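Local coordinates for BvnE (Penicillium brevicompactum, PDB 6U9I), which probably catalyses the stereoselective semipinacol rearrangement in the fungal assembly of brevianamides, at residues A[41-47]-A[58-64]; A[94-98]-A[121-125]; A[77-83]-A[100-106]; A[32-38]-A[68-72]. All coordinates share one frame; numbering follows the deposited sequence. Where two conformers were deposited one is given.

Contact 1: residues A[41-47]-A[58-64]; sequences RTEECVT and PLNNGQL
The guanidinium of Arg41, one of two modelled conformers, lies between a leucine methyl and a cysteine sulfur. Leu64 CD2 lies over the rim of one face, 3.3 Å from Arg41 NH2, and Cys45 SG sits over the centre of the other. At the edge, Asn61 OD1 lies in the guanidinium plane, while the Asn61 amide itself is turned 70° against that plane. The setting is a short beta hairpin, strands 45-50 and 59-60, whose second strand runs straight into helix 61-74. Between Arg41 NE and Asn61 OD1 the modelled separation of 2.5 Å is doubtfully short, though the direction suits a hydrogen bond. Arg41 NH2 donates to Thr47 OG1 at 2.9 Å, so the arginine reaches from Asn61 at the helix start to Thr47 on strand 45-50, beyond the corner in its own segment.

The other branch of the amide is bonded too. Asn61 ND2 reaches Thr42 O at 2.9 Å, and Cys45 N, closing a type I turn, meets the same oxygen from the opposite face of the carbonyl. Farther along the hairpin, Thr47 and Leu59 form an antiparallel hydrogen-bonded pair, while Val46 CB packs beside Pro58 CB at 4.0 Å. Helix 61-74 opens with a capping box: Gln63 N donates to Asn60 OD1 almost straight, at 2.8 Å, and Asn60 N returns a bond to Gln63 OE1. One water gathers the corner into the helix, donating to Glu43 O and to Cys45 O while accepting from Asn61 N at 3.0 Å.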
loop_
_atom_site.group_PDB
_atom_site.type_symbol
_atom_site.label_atom_id
_atom_site.label_comp_id
_atom_site.label_asym_id
_atom_site.label_seq_id
_atom_site.Cartn_x
_atom_site.Cartn_y
_atom_site.Cartn_z
ATOM N N ARG A 41 21.674 0.472 0.083
ATOM C CA ARG A 41 20.963 0.128 1.304
ATOM C C ARG A 41 21.915 0.249 2.485
ATOM O O ARG A 41 23.127 0.050 2.342
ATOM C CB ARG A 41 20.386 -1.300 1.236
ATOM C CG ARG A 41 19.160 -1.451 0.329
ATOM C CD ARG A 41 18.878 -2.903 -0.073
ATOM N NE ARG A 41 18.561 -3.786 1.055
ATOM C CZ ARG A 41 17.341 -4.232 1.361
ATOM N NH1 ARG A 41 17.170 -5.044 2.403
ATOM N NH2 ARG A 41 16.295 -3.879 0.631
ATOM N N THR A 42 21.364 0.579 3.651
ATOM C CA THR A 42 22.162 0.526 4.874
ATOM C C THR A 42 22.496 -0.926 5.217
ATOM O O THR A 42 21.889 -1.867 4.705
ATOM C CB THR A 42 21.422 1.155 6.053
ATOM O OG1 THR A 42 20.239 0.387 6.314
ATOM C CG2 THR A 42 21.068 2.595 5.782
ATOM N N GLU A 43 23.450 -1.113 6.142
ATOM C CA GLU A 43 23.871 -2.477 6.453
ATOM C C GLU A 43 22.757 -3.283 7.109
ATOM O O GLU A 43 22.662 -4.493 6.883
ATOM C CB GLU A 43 25.123 -2.466 7.338
ATOM C CG GLU A 43 26.318 -1.769 6.680
ATOM C CD GLU A 43 26.635 -2.325 5.291
ATOM O OE1 GLU A 43 26.932 -1.517 4.379
ATOM O OE2 GLU A 43 26.595 -3.566 5.111
ATOM N N GLU A 44 21.886 -2.632 7.880
ATOM C CA GLU A 44 20.831 -3.312 8.622
ATOM C C GLU A 44 19.503 -3.343 7.879
ATOM O O GLU A 44 18.523 -3.872 8.412
ATOM C CB GLU A 44 20.638 -2.638 9.979
ATOM C CG GLU A 44 21.916 -2.491 10.798
ATOM C CD GLU A 44 22.248 -3.736 11.595
ATOM O OE1 GLU A 44 21.313 -4.342 12.164
ATOM O OE2 GLU A 44 23.444 -4.101 11.659
ATOM N N CYS A 45 19.456 -2.809 6.662
ATOM C CA CYS A 45 18.212 -2.739 5.899
ATOM C C CYS A 45 17.551 -4.107 5.735
ATOM O O CYS A 45 18.211 -5.101 5.427
ATOM C CB CYS A 45 18.503 -2.137 4.524
ATOM S SG CYS A 45 17.007 -1.685 3.611
ATOM N N VAL A 46 16.228 -4.159 5.926
ATOM C CA VAL A 46 15.478 -5.360 5.572
ATOM C C VAL A 46 14.355 -4.990 4.612
ATOM O O VAL A 46 13.866 -3.858 4.603
ATOM C CB VAL A 46 14.898 -6.106 6.792
ATOM C CG1 VAL A 46 16.026 -6.628 7.687
ATOM C CG2 VAL A 46 13.962 -5.214 7.558
ATOM N N THR A 47 13.968 -5.959 3.793
ATOM C CA THR A 47 12.761 -5.893 2.984
ATOM C C THR A 47 11.705 -6.738 3.682
ATOM O O THR A 47 11.956 -7.910 4.000
ATOM C CB THR A 47 13.028 -6.409 1.568
ATOM O OG1 THR A 47 13.871 -5.476 0.871
ATOM C CG2 THR A 47 11.721 -6.585 0.800
ATOM N N PRO A 58 10.915 -10.843 7.194
ATOM C CA PRO A 58 11.791 -9.925 6.453
ATOM C C PRO A 58 13.070 -10.606 5.991
ATOM O O PRO A 58 13.534 -11.597 6.568
ATOM C CB PRO A 58 12.103 -8.826 7.471
ATOM C CG PRO A 58 10.969 -8.883 8.462
ATOM C CD PRO A 58 10.610 -10.337 8.545
ATOM N N LEU A 59 13.657 -10.032 4.945
ATOM C CA LEU A 59 14.919 -10.490 4.381
ATOM C C LEU A 59 15.972 -9.409 4.592
ATOM O O LEU A 59 15.745 -8.245 4.247
ATOM C CB LEU A 59 14.775 -10.794 2.887
ATOM C CG LEU A 59 13.843 -11.923 2.430
ATOM C CD1 LEU A 59 12.381 -11.487 2.444
ATOM C CD2 LEU A 59 14.239 -12.397 1.029
ATOM N N ASN A 60 17.124 -9.786 5.139
ATOM C CA ASN A 60 18.222 -8.836 5.229
ATOM C C ASN A 60 18.931 -8.771 3.877
ATOM O O ASN A 60 18.527 -9.424 2.909
ATOM C CB ASN A 60 19.167 -9.197 6.385
ATOM C CG ASN A 60 19.810 -10.565 6.225
ATOM O OD1 ASN A 60 20.064 -11.022 5.115
ATOM N ND2 ASN A 60 20.097 -11.218 7.350
ATOM N N ASN A 61 19.985 -7.953 3.797
ATOM C CA ASN A 61 20.628 -7.702 2.504
ATOM C C ASN A 61 21.164 -8.992 1.892
ATOM O O ASN A 61 21.033 -9.216 0.681
ATOM C CB ASN A 61 21.765 -6.690 2.659
ATOM C CG ASN A 61 21.278 -5.283 2.953
ATOM O OD1 ASN A 61 20.144 -4.925 2.643
ATOM N ND2 ASN A 61 22.153 -4.465 3.542
ATOM N N GLY A 62 21.775 -9.850 2.714
ATOM C CA GLY A 62 22.305 -11.100 2.192
ATOM C C GLY A 62 21.222 -12.061 1.744
ATOM O O GLY A 62 21.350 -12.710 0.704
ATOM N N GLN A 63 20.142 -12.173 2.524
ATOM C CA GLN A 63 19.020 -13.021 2.123
ATOM C C GLN A 63 18.366 -12.515 0.846
ATOM O O GLN A 63 17.954 -13.308 -0.010
ATOM C CB GLN A 63 17.981 -13.076 3.241
ATOM C CG GLN A 63 18.474 -13.857 4.457
ATOM C CD GLN A 63 17.572 -13.687 5.653
ATOM O OE1 GLN A 63 17.025 -12.609 5.882
ATOM N NE2 GLN A 63 17.444 -14.745 6.457
ATOM N N LEU A 64 18.223 -11.199 0.730
ATOM C CA LEU A 64 17.583 -10.611 -0.440
ATOM C C LEU A 64 18.424 -10.824 -1.692
ATOM O O LEU A 64 17.887 -11.141 -2.763
ATOM C CB LEU A 64 17.341 -9.125 -0.190
ATOM C CG LEU A 64 16.473 -8.347 -1.171
ATOM C CD1 LEU A 64 15.039 -8.857 -1.171
ATOM C CD2 LEU A 64 16.547 -6.863 -0.836
HETATM O O HOH W 1 20.553 -6.121 6.155
HETATM O O HOH W 2 24.782 -5.773 4.490
#

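Contact 2: residues A[94-98]-A[121-125]; sequences LRKVV and TFNEE
Glu124 O is shared by two nitrogens of Arg95. The firmer bond comes from Arg95 NE, 2.9 Å from Glu124 O and nearly straight at 165°, with the oxygen in the guanidinium plane; Arg95 NH1 adds a long, weak one. NH1 also makes a salt bridge to Glu124 OE1 at 2.8 Å, although its N-H points poorly at that oxygen and the carboxylate is turned 52° from the guanidinium. The arginine thus holds both backbone and side chain of Glu124, the two side chains running alongside each other in the same direction.

These residues sit at the open end of the hairpin of strands 96-107 and 110-122. Here Arg95 and Lys96 both face Asp91, forming a G1 beta bulge with strand 89-91. From within the bulge, Arg95 O accepts from Phe122 N at 2.8 Å, and Lys96 pairs with Thr121 as an antiparallel non-hydrogen-bonded pair. A bend at the last torsion of Lys96 (chi4 -77°) turns NZ onto Thr121 OG1, 2.8 Å away. On the other face of the sheet, Val97 CG2 meets the edge of the Phe122 ring at CE2, 4.0 Å off, where Leu18 and Ser21 of helix 14-31 also touch the phenylalanine.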
loop_
_atom_site.group_PDB
_atom_site.type_symbol
_atom_site.label_atom_id
_atom_site.label_comp_id
_atom_site.label_asym_id
_atom_site.label_seq_id
_atom_site.Cartn_x
_atom_site.Cartn_y
_atom_site.Cartn_z
ATOM N N LEU A 94 9.726 11.879 8.241
ATOM C CA LEU A 94 10.001 10.477 8.508
ATOM C C LEU A 94 10.972 9.848 7.514
ATOM O O LEU A 94 11.321 8.669 7.679
ATOM C CB LEU A 94 8.691 9.685 8.521
ATOM C CG LEU A 94 7.635 10.172 9.520
ATOM C CD1 LEU A 94 6.463 9.216 9.569
ATOM C CD2 LEU A 94 8.254 10.320 10.916
ATOM N N ARG A 95 11.419 10.595 6.499
ATOM C CA ARG A 95 12.294 10.066 5.446
ATOM C C ARG A 95 11.645 8.882 4.736
ATOM O O ARG A 95 12.318 7.910 4.381
ATOM C CB ARG A 95 13.668 9.656 5.989
ATOM C CG ARG A 95 14.719 10.746 5.982
ATOM C CD ARG A 95 14.311 11.873 6.852
ATOM N NE ARG A 95 15.404 12.782 7.174
ATOM C CZ ARG A 95 15.242 13.833 7.962
ATOM N NH1 ARG A 95 16.262 14.640 8.245
ATOM N NH2 ARG A 95 14.036 14.083 8.451
ATOM N N LYS A 96 10.336 8.967 4.500
ATOM C CA LYS A 96 9.616 7.863 3.880
ATOM C C LYS A 96 9.078 8.282 2.518
ATOM O O LYS A 96 8.701 9.440 2.316
ATOM C CB LYS A 96 8.476 7.381 4.756
ATOM C CG LYS A 96 8.980 6.680 6.016
ATOM C CD LYS A 96 7.827 6.147 6.824
ATOM C CE LYS A 96 8.278 5.740 8.220
ATOM N NZ LYS A 96 8.998 4.416 8.245
ATOM N N VAL A 97 9.064 7.322 1.589
ATOM C CA VAL A 97 8.446 7.504 0.272
ATOM C C VAL A 97 7.534 6.315 0.013
ATOM O O VAL A 97 7.980 5.165 0.088
ATOM C CB VAL A 97 9.488 7.618 -0.855
ATOM C CG1 VAL A 97 8.774 7.798 -2.224
ATOM C CG2 VAL A 97 10.437 8.781 -0.587
ATOM N N VAL A 98 6.269 6.587 -0.315
ATOM C CA VAL A 98 5.289 5.540 -0.610
ATOM C C VAL A 98 5.017 5.538 -2.109
ATOM O O VAL A 98 4.823 6.603 -2.701
ATOM C CB VAL A 98 3.991 5.762 0.181
ATOM C CG1 VAL A 98 2.958 4.686 -0.164
ATOM C CG2 VAL A 98 4.295 5.749 1.683
ATOM N N THR A 121 11.813 3.574 3.556
ATOM C CA THR A 121 12.353 4.487 4.560
ATOM C C THR A 121 13.839 4.663 4.285
ATOM O O THR A 121 14.552 3.677 4.070
ATOM C CB THR A 121 12.161 3.958 5.989
ATOM O OG1 THR A 121 10.784 3.613 6.190
ATOM C CG2 THR A 121 12.553 5.041 7.000
ATOM N N PHE A 122 14.303 5.909 4.290
ATOM C CA PHE A 122 15.708 6.196 4.056
ATOM C C PHE A 122 16.375 6.625 5.357
ATOM O O PHE A 122 15.715 6.921 6.358
ATOM C CB PHE A 122 15.865 7.261 2.969
ATOM C CG PHE A 122 15.411 6.788 1.614
ATOM C CD1 PHE A 122 16.291 6.126 0.775
ATOM C CD2 PHE A 122 14.103 6.969 1.206
ATOM C CE1 PHE A 122 15.882 5.663 -0.466
ATOM C CE2 PHE A 122 13.681 6.515 -0.039
ATOM C CZ PHE A 122 14.568 5.866 -0.868
ATOM N N ASN A 123 17.706 6.628 5.338
ATOM C CA ASN A 123 18.462 7.171 6.456
ATOM C C ASN A 123 18.230 8.685 6.543
ATOM O O ASN A 123 17.571 9.297 5.694
ATOM C CB ASN A 123 19.949 6.814 6.317
ATOM C CG ASN A 123 20.608 7.445 5.085
ATOM O OD1 ASN A 123 19.944 8.062 4.257
ATOM N ND2 ASN A 123 21.930 7.272 4.961
ATOM N N GLU A 124 18.797 9.298 7.585
ATOM C CA GLU A 124 18.523 10.707 7.863
ATOM C C GLU A 124 18.903 11.594 6.691
ATOM O O GLU A 124 18.214 12.578 6.405
ATOM C CB GLU A 124 19.277 11.154 9.121
ATOM C CG GLU A 124 18.854 12.533 9.608
ATOM C CD GLU A 124 19.594 13.666 8.912
ATOM O OE1 GLU A 124 19.008 14.769 8.775
ATOM O OE2 GLU A 124 20.757 13.456 8.494
ATOM N N GLU A 125 19.995 11.265 6.006
ATOM C CA GLU A 125 20.444 12.067 4.880
ATOM C C GLU A 125 19.619 11.822 3.627
ATOM O O GLU A 125 19.780 12.555 2.642
ATOM C CB GLU A 125 21.917 11.779 4.584
ATOM C CG GLU A 125 22.817 11.810 5.822
ATOM C CD GLU A 125 23.074 10.418 6.406
ATOM O OE1 GLU A 125 22.208 9.888 7.140
ATOM O OE2 GLU A 125 24.156 9.852 6.129
#

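Contact 3: residues A[77-83]-A[100-106]; sequences NFNLALM and HLASYAE
Backbone hydrogen bonds join Asn79 to Tyr104 and Ala81 to Ala102, each pair bonded in both directions, as strand 78-82 runs antiparallel to residues 100-106 of strand 96-107, its neighbour in the curved mixed sheet. Leu80 with Ser103 is the non-hydrogen-bonded pair between them. Past Ala81, Met83 N still reaches His100 O at 2.8 Å, keeping the chain in step as it leaves the strand.

Apolar contacts fall on two faces. Leu80 CD1 meets Leu101 CD1 at 4.0 Å on the face turned to Leu26 of helix 14-31, and Phe78 presents its ring edge to Ala105 CB. Elsewhere Met83, bent at chi2 (-79°) and again at chi3 (-74°), lays CG over the centre of the His100 ring in a CH-pi contact. Its SD, above the same face, also rests 3.6 Å from Ala102 CB. The imidazole has a further hold, since His100 NE2 bonds to Glu115 on strand 110-122.

Polar side chains act at the margin. A water accepts from Asn79 ND2 at 2.6 Å and donates to Ala102 O, linking the strands outside the backbone pattern. Asn77 ND2 approaches Glu106 OE1 from above the carboxylate plane, at a modelled 2.5 Å that is doubtfully short. The second carboxylate oxygen, Glu106 OE2, receives Tyr104 OH at 2.6 Å on its anti lone pair.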
loop_
_atom_site.group_PDB
_atom_site.type_symbol
_atom_site.label_atom_id
_atom_site.label_comp_id
_atom_site.label_asym_id
_atom_site.label_seq_id
_atom_site.Cartn_x
_atom_site.Cartn_y
_atom_site.Cartn_z
ATOM N N ASN A 77 12.831 -9.796 -18.928
ATOM C CA ASN A 77 12.127 -8.567 -19.304
ATOM C C ASN A 77 11.355 -7.984 -18.123
ATOM O O ASN A 77 10.202 -7.560 -18.249
ATOM C CB ASN A 77 11.209 -8.809 -20.498
ATOM C CG ASN A 77 11.983 -9.197 -21.730
ATOM O OD1 ASN A 77 13.055 -8.649 -21.993
ATOM N ND2 ASN A 77 11.469 -10.165 -22.476
ATOM N N PHE A 78 12.008 -7.972 -16.967
ATOM C CA PHE A 78 11.415 -7.422 -15.754
ATOM C C PHE A 78 11.232 -5.917 -15.877
ATOM O O PHE A 78 12.111 -5.205 -16.375
ATOM C CB PHE A 78 12.311 -7.735 -14.560
ATOM C CG PHE A 78 11.829 -7.151 -13.252
ATOM C CD1 PHE A 78 10.803 -7.759 -12.540
ATOM C CD2 PHE A 78 12.423 -6.008 -12.724
ATOM C CE1 PHE A 78 10.365 -7.227 -11.322
ATOM C CE2 PHE A 78 11.995 -5.474 -11.509
ATOM C CZ PHE A 78 10.964 -6.086 -10.813
ATOM N N ASN A 79 10.092 -5.428 -15.399
ATOM C CA ASN A 79 9.890 -3.993 -15.287
ATOM C C ASN A 79 9.108 -3.696 -14.020
ATOM O O ASN A 79 8.125 -4.374 -13.716
ATOM C CB ASN A 79 9.147 -3.412 -16.489
ATOM C CG ASN A 79 8.959 -1.904 -16.371
ATOM O OD1 ASN A 79 9.908 -1.128 -16.528
ATOM N ND2 ASN A 79 7.744 -1.486 -16.062
ATOM N N LEU A 80 9.565 -2.689 -13.283
ATOM C CA LEU A 80 8.882 -2.195 -12.092
ATOM C C LEU A 80 8.680 -0.701 -12.281
ATOM O O LEU A 80 9.629 0.009 -12.627
ATOM C CB LEU A 80 9.704 -2.484 -10.830
ATOM C CG LEU A 80 9.103 -2.091 -9.483
ATOM C CD1 LEU A 80 7.833 -2.876 -9.223
ATOM C CD2 LEU A 80 10.126 -2.345 -8.370
ATOM N N ALA A 81 7.454 -0.224 -12.077
ATOM C CA ALA A 81 7.161 1.159 -12.421
ATOM C C ALA A 81 5.980 1.650 -11.610
ATOM O O ALA A 81 5.150 0.864 -11.149
ATOM C CB ALA A 81 6.868 1.306 -13.921
ATOM N N LEU A 82 5.900 2.970 -11.463
ATOM C CA LEU A 82 4.705 3.556 -10.870
ATOM C C LEU A 82 3.470 3.122 -11.654
ATOM O O LEU A 82 3.504 3.019 -12.886
ATOM C CB LEU A 82 4.818 5.085 -10.848
ATOM C CG LEU A 82 5.719 5.612 -9.722
ATOM C CD1 LEU A 82 6.308 6.971 -10.073
ATOM C CD2 LEU A 82 4.949 5.679 -8.399
ATOM N N MET A 83 2.388 2.820 -10.919
ATOM C CA MET A 83 1.102 2.511 -11.533
ATOM C C MET A 83 0.682 3.671 -12.428
ATOM O O MET A 83 1.104 4.808 -12.216
ATOM C CB MET A 83 0.036 2.265 -10.461
ATOM C CG MET A 83 0.183 0.907 -9.750
ATOM S SD MET A 83 -0.460 -0.433 -10.763
ATOM C CE MET A 83 -2.245 -0.186 -10.604
ATOM N N HIS A 100 2.839 3.373 -5.308
ATOM C CA HIS A 100 1.925 2.375 -5.844
ATOM C C HIS A 100 2.522 1.886 -7.159
ATOM O O HIS A 100 2.662 2.668 -8.100
ATOM C CB HIS A 100 0.559 3.028 -6.045
ATOM C CG HIS A 100 -0.549 2.072 -6.338
ATOM N ND1 HIS A 100 -1.773 2.496 -6.812
ATOM C CD2 HIS A 100 -0.633 0.723 -6.223
ATOM C CE1 HIS A 100 -2.564 1.449 -6.980
ATOM N NE2 HIS A 100 -1.897 0.361 -6.630
ATOM N N LEU A 101 2.899 0.606 -7.220
ATOM C CA LEU A 101 3.748 0.086 -8.286
ATOM C C LEU A 101 3.099 -1.087 -9.002
ATOM O O LEU A 101 2.338 -1.857 -8.412
ATOM C CB LEU A 101 5.107 -0.393 -7.749
ATOM C CG LEU A 101 5.977 0.614 -6.995
ATOM C CD1 LEU A 101 7.264 -0.054 -6.495
ATOM C CD2 LEU A 101 6.303 1.842 -7.845
ATOM N N ALA A 102 3.457 -1.237 -10.275
ATOM C CA ALA A 102 3.137 -2.415 -11.067
ATOM C C ALA A 102 4.430 -3.102 -11.479
ATOM O O ALA A 102 5.401 -2.437 -11.864
ATOM C CB ALA A 102 2.343 -2.037 -12.326
ATOM N N SER A 103 4.445 -4.430 -11.400
ATOM C CA SER A 103 5.570 -5.208 -11.897
ATOM C C SER A 103 5.145 -5.999 -13.127
ATOM O O SER A 103 3.976 -6.362 -13.287
ATOM C CB SER A 103 6.121 -6.160 -10.824
ATOM O OG SER A 103 5.160 -7.142 -10.489
ATOM N N TYR A 104 6.109 -6.246 -14.007
ATOM C CA TYR A 104 5.903 -7.088 -15.172
ATOM C C TYR A 104 7.150 -7.928 -15.373
ATOM O O TYR A 104 8.271 -7.425 -15.242
ATOM C CB TYR A 104 5.612 -6.241 -16.426
ATOM C CG TYR A 104 5.655 -7.013 -17.733
ATOM C CD1 TYR A 104 6.866 -7.290 -18.367
ATOM C CD2 TYR A 104 4.486 -7.456 -18.339
ATOM C CE1 TYR A 104 6.911 -8.001 -19.558
ATOM C CE2 TYR A 104 4.524 -8.157 -19.535
ATOM C CZ TYR A 104 5.739 -8.426 -20.139
ATOM O OH TYR A 104 5.785 -9.128 -21.328
ATOM N N ALA A 105 6.955 -9.201 -15.698
ATOM C CA ALA A 105 8.078 -10.047 -16.077
ATOM C C ALA A 105 7.547 -11.226 -16.877
ATOM O O ALA A 105 6.339 -11.463 -16.948
ATOM C CB ALA A 105 8.865 -10.524 -14.860
ATOM N N GLU A 106 8.474 -11.959 -17.483
ATOM C CA GLU A 106 8.151 -13.115 -18.308
ATOM C C GLU A 106 8.803 -14.331 -17.677
ATOM O O GLU A 106 10.020 -14.347 -17.457
ATOM C CB GLU A 106 8.622 -12.903 -19.753
ATOM C CG GLU A 106 7.777 -11.882 -20.512
ATOM C CD GLU A 106 8.495 -11.244 -21.697
ATOM O OE1 GLU A 106 9.562 -11.751 -22.104
ATOM O OE2 GLU A 106 7.988 -10.225 -22.222
HETATM O O HOH W 3 5.608 -2.320 -14.744
#

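Contact 4: residues A[32-38]-A[68-72]; sequences FTPDAMV and FKTLT
Met37 runs extended through chi2 (167°) and then bends at chi3 (88°), which folds CE back over one face of the Phe68 ring. CE lies toward the rim, 3.6 Å from Phe68 CD1, and SD stands over the same face, making a Met-aromatic contact. In Thr72, OG1 lies between the backbone N and the carbonyl carbon (chi1 59°), which leaves CG2 anti to the carbonyl carbon. OG1 turns back to its own helix and donates to Phe68 O at 2.8 Å; CG2 is sent the other way, over the centre of the Phe32 ring.

That methyl has two partners. It stands almost on the normal of the Phe32 ring in a CH-pi contact, and it lies 3.8 Å from Met37 SD, so one methyl group joins the aromatic and sulfur parts of the contact. The parts brought together are the short, weakly bonded helix 34-37, which follows helix 14-31 after Phe32, the first residue to leave that helix, with positive phi, and the second half of helix 61-74. Thr33 caps the short helix, its OG1 accepting from Ala36 N at 3.0 Å.

No hydrogen bond passes between the two segments; they meet through apolar surfaces. Pro34 CG sits 3.8 Å from Lys69 CG, resting on the aliphatic part of the lysine. Val38 CG1 comes to the edge of the Phe68 ring, 3.9 Å from CD2, and Met29 of helix 14-31 touches both Met37 and Phe68. Phe68 O takes a second bond, from Thr72 N, which arrives from the face of its carbonyl plane opposite to OG1.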
loop_
_atom_site.group_PDB
_atom_site.type_symbol
_atom_site.label_atom_id
_atom_site.label_comp_id
_atom_site.label_asym_id
_atom_site.label_seq_id
_atom_site.Cartn_x
_atom_site.Cartn_y
_atom_site.Cartn_z
ATOM N N PHE A 32 17.906 -5.162 -12.739
ATOM C CA PHE A 32 17.594 -6.591 -12.648
ATOM C C PHE A 32 18.854 -7.452 -12.606
ATOM O O PHE A 32 18.951 -8.480 -13.280
ATOM C CB PHE A 32 16.663 -7.028 -13.784
ATOM C CG PHE A 32 15.798 -8.214 -13.434
ATOM C CD1 PHE A 32 14.991 -8.183 -12.304
ATOM C CD2 PHE A 32 15.785 -9.347 -14.234
ATOM C CE1 PHE A 32 14.189 -9.272 -11.972
ATOM C CE2 PHE A 32 14.983 -10.442 -13.909
ATOM C CZ PHE A 32 14.187 -10.401 -12.780
ATOM N N THR A 33 19.838 -7.017 -11.826
ATOM C CA THR A 33 20.884 -7.913 -11.379
ATOM C C THR A 33 20.804 -7.981 -9.864
ATOM O O THR A 33 20.403 -7.001 -9.229
ATOM C CB THR A 33 22.290 -7.450 -11.779
ATOM O OG1 THR A 33 22.603 -6.227 -11.093
ATOM C CG2 THR A 33 22.388 -7.221 -13.291
ATOM N N PRO A 34 21.164 -9.107 -9.260
ATOM C CA PRO A 34 21.159 -9.163 -7.788
ATOM C C PRO A 34 21.915 -8.018 -7.148
ATOM O O PRO A 34 21.435 -7.424 -6.173
ATOM C CB PRO A 34 21.813 -10.520 -7.500
ATOM C CG PRO A 34 21.383 -11.367 -8.664
ATOM C CD PRO A 34 21.436 -10.424 -9.862
ATOM N N ASP A 35 23.079 -7.667 -7.694
ATOM C CA ASP A 35 23.859 -6.587 -7.112
ATOM C C ASP A 35 23.109 -5.266 -7.178
ATOM O O ASP A 35 23.071 -4.513 -6.198
ATOM C CB ASP A 35 25.212 -6.471 -7.817
ATOM C CG ASP A 35 26.211 -5.666 -7.013
ATOM O OD1 ASP A 35 26.603 -6.119 -5.917
ATOM O OD2 ASP A 35 26.601 -4.575 -7.469
ATOM N N ALA A 36 22.492 -4.964 -8.322
ATOM C CA ALA A 36 21.781 -3.694 -8.431
ATOM C C ALA A 36 20.557 -3.672 -7.527
ATOM O O ALA A 36 20.203 -2.627 -6.968
ATOM C CB ALA A 36 21.373 -3.445 -9.883
ATOM N N MET A 37 19.897 -4.813 -7.379
ATOM C CA MET A 37 18.645 -4.886 -6.638
ATOM C C MET A 37 18.821 -4.825 -5.127
ATOM O O MET A 37 17.815 -4.717 -4.419
ATOM C CB MET A 37 17.900 -6.161 -7.030
ATOM C CG MET A 37 17.522 -6.143 -8.516
ATOM S SD MET A 37 16.985 -7.723 -9.167
ATOM C CE MET A 37 15.237 -7.637 -8.808
ATOM N N VAL A 38 20.047 -4.905 -4.618
ATOM C CA VAL A 38 20.308 -4.672 -3.202
ATOM C C VAL A 38 21.239 -3.477 -2.992
ATOM O O VAL A 38 21.797 -3.310 -1.918
ATOM C CB VAL A 38 20.859 -5.940 -2.519
ATOM C CG1 VAL A 38 19.899 -7.118 -2.724
ATOM C CG2 VAL A 38 22.268 -6.275 -3.023
ATOM N N PHE A 68 17.233 -12.795 -5.039
ATOM C CA PHE A 68 17.236 -12.199 -6.371
ATOM C C PHE A 68 18.066 -13.015 -7.356
ATOM O O PHE A 68 17.786 -12.989 -8.561
ATOM C CB PHE A 68 17.734 -10.753 -6.297
ATOM C CG PHE A 68 16.700 -9.784 -5.764
ATOM C CD1 PHE A 68 15.355 -9.954 -6.066
ATOM C CD2 PHE A 68 17.071 -8.705 -4.971
ATOM C CE1 PHE A 68 14.393 -9.064 -5.579
ATOM C CE2 PHE A 68 16.115 -7.800 -4.495
ATOM C CZ PHE A 68 14.772 -7.993 -4.794
ATOM N N LYS A 69 19.086 -13.742 -6.878
ATOM C CA LYS A 69 19.803 -14.651 -7.770
ATOM C C LYS A 69 18.850 -15.680 -8.367
ATOM O O LYS A 69 18.944 -16.017 -9.553
ATOM C CB LYS A 69 20.936 -15.351 -7.024
ATOM C CG LYS A 69 22.061 -14.438 -6.588
ATOM C CD LYS A 69 23.193 -15.248 -5.980
ATOM C CE LYS A 69 24.336 -14.341 -5.560
ATOM N NZ LYS A 69 25.505 -15.130 -5.090
ATOM N N THR A 70 17.906 -16.165 -7.559
ATOM C CA THR A 70 16.883 -17.075 -8.055
ATOM C C THR A 70 15.936 -16.368 -9.014
ATOM O O THR A 70 15.670 -16.858 -10.119
ATOM C CB THR A 70 16.114 -17.673 -6.876
ATOM O OG1 THR A 70 16.981 -18.549 -6.149
ATOM C CG2 THR A 70 14.898 -18.446 -7.356
ATOM N N LEU A 71 15.424 -15.203 -8.606
ATOM C CA LEU A 71 14.430 -14.499 -9.411
ATOM C C LEU A 71 14.997 -14.091 -10.765
ATOM O O LEU A 71 14.347 -14.276 -11.801
ATOM C CB LEU A 71 13.915 -13.276 -8.650
ATOM C CG LEU A 71 12.733 -12.555 -9.294
ATOM C CD1 LEU A 71 11.459 -13.316 -8.991
ATOM C CD2 LEU A 71 12.633 -11.147 -8.759
ATOM N N THR A 72 16.213 -13.533 -10.781
ATOM C CA THR A 72 16.802 -13.099 -12.044
ATOM C C THR A 72 17.181 -14.269 -12.945
ATOM O O THR A 72 17.417 -14.057 -14.142
ATOM C CB THR A 72 18.029 -12.204 -11.803
ATOM O OG1 THR A 72 19.025 -12.911 -11.046
ATOM C CG2 THR A 72 17.623 -10.946 -11.054
#

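In the fold
After helix 14-31 the chain enters contact 4, which closes the loop from 32-38 to 68-72 by setting helix 34-37 on helix 61-74. Contact 1 is nested inside that loop, tying the first hairpin to the start of the same long helix; the two meet where Leu64 CD2 packs on Val38 CG1. Contacts 3 and 2 follow and cross: their segments alternate along the chain, and both use strand 96-107. Contact 3 joins it to strand 78-82, contact 2 to strand 110-122, on opposite sides of the chain's centre. Phe78 stacks on Phe32, linking contact 3 to contact 4. Helices against a curved sheet are consistent with an NTF2-like fold.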